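Pyruvate kinase (Cryptosporidium parvum, PDB 4DRS) probably catalyses the final step of glycolysis, passing a phosphoryl group from phosphoenolpyruvate to ADP to give pyruvate and ATP. Local coordinates at residues G368-P371 with F372-V375. Residues are numbered along the deposited sequence; the frame is centred on the assembly and turned at random.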
# COMPACT_ATOMS: atom_id res chain seq x y z
N GLY A 368 -36.31 -18.37 26.12
CA GLY A 368 -35.32 -18.11 27.17
C GLY A 368 -35.93 -17.45 28.40
O GLY A 368 -37.01 -16.87 28.33
N ALA A 369 -35.22 -17.54 29.52
CA ALA A 369 -35.66 -16.92 30.77
C ALA A 369 -35.37 -15.42 30.78
O ALA A 369 -36.05 -14.66 31.49
CB ALA A 369 -35.02 -17.60 31.97
N PHE A 370 -34.38 -14.99 30.00
CA PHE A 370 -33.97 -13.59 29.95
C PHE A 370 -33.86 -13.07 28.51
O PHE A 370 -32.75 -12.85 28.01
CB PHE A 370 -32.65 -13.38 30.71
CG PHE A 370 -32.70 -13.85 32.14
CD1 PHE A 370 -33.22 -13.04 33.14
CD2 PHE A 370 -32.22 -15.11 32.49
CE1 PHE A 370 -33.27 -13.47 34.46
CE2 PHE A 370 -32.26 -15.55 33.80
CZ PHE A 370 -32.78 -14.73 34.79
N PRO A 371 -35.01 -12.85 27.84
CA PRO A 371 -35.03 -12.42 26.44
C PRO A 371 -34.54 -10.99 26.24
O PRO A 371 -33.80 -10.72 25.28
CB PRO A 371 -36.51 -12.53 26.05
CG PRO A 371 -37.16 -13.33 27.13
CD PRO A 371 -36.38 -13.01 28.36
N PHE A 372 -34.94 -10.08 27.13
CA PHE A 372 -34.60 -8.66 27.02
C PHE A 372 -33.12 -8.37 27.29
O PHE A 372 -32.52 -7.55 26.59
CB PHE A 372 -35.48 -7.81 27.94
CG PHE A 372 -36.95 -7.98 27.68
CD1 PHE A 372 -37.56 -7.31 26.63
CD2 PHE A 372 -37.72 -8.80 28.50
CE1 PHE A 372 -38.92 -7.45 26.39
CE2 PHE A 372 -39.08 -8.95 28.27
CZ PHE A 372 -39.68 -8.28 27.22
N ASP A 373 -32.56 -9.04 28.29
CA ASP A 373 -31.15 -8.91 28.63
C ASP A 373 -30.22 -9.27 27.47
O ASP A 373 -29.27 -8.55 27.18
CB ASP A 373 -30.81 -9.77 29.86
CG ASP A 373 -31.41 -9.23 31.14
OD1 ASP A 373 -31.33 -8.00 31.38
OD2 ASP A 373 -31.95 -10.04 31.93
N ALA A 374 -30.53 -10.38 26.79
CA ALA A 374 -29.72 -10.89 25.68
C ALA A 374 -29.60 -9.90 24.52
O ALA A 374 -28.49 -9.57 24.09
CB ALA A 374 -30.26 -12.23 25.19
N VAL A 375 -30.74 -9.42 24.02
CA VAL A 375 -30.78 -8.44 22.93
C VAL A 375 -29.94 -7.22 23.27
O VAL A 375 -29.13 -6.77 22.45
CB VAL A 375 -32.22 -7.99 22.62
CG1 VAL A 375 -32.25 -7.06 21.41
CG2 VAL A 375 -33.12 -9.18 22.38
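Phe370 and Asp373 lie side by side at the start of helix 371-386, their side chains pointing the same way from the N-cap and the first turn, three residues apart. OD2 of Asp373 comes 3.5 Å from CD1 of Phe370 and 3.6 Å from CB of Phe370, approaching the ring obliquely, with ring and carboxylate planes 36° apart. In both residues CG stands opposite the carbonyl carbon (chi1 -55° and -70°), which sends the two groups out alongside each other, although the end of the phenylalanine leads away from the helix. This side is the looser one: both residues are partly exposed, and their meeting is a van der Waals contact between a carboxylate oxygen and CB and CD1 of Phe370.

The inner side is the buried one. CG2 of Val375 rests 3.4 Å from the carbonyl O of Pro371, and CB of Ala374 sits 3.8 Å from that same oxygen and equally far from O of Phe370. Pro371, Ala374 and Val375 are all buried, pressed against helix 363-366, while the alanine and valine also reach Leu361 of strand 358-361. Phe372 takes a further direction, its side chain touching Ser61 and Lys68 of helix 59-68; its ring carbon CD2 lies 4.4 Å from CD of the Pro371 ring, a loose apolar contact.

Phe370 is the N-cap residue and Pro371 opens the helix, where proline, lacking an amide hydrogen, costs no helical bond. Such a proline-led N-terminus here begins helix 371-386, which comes after the eighth strand 358-361 and the short helix 363-366 of the pyruvate kinase TIM barrel.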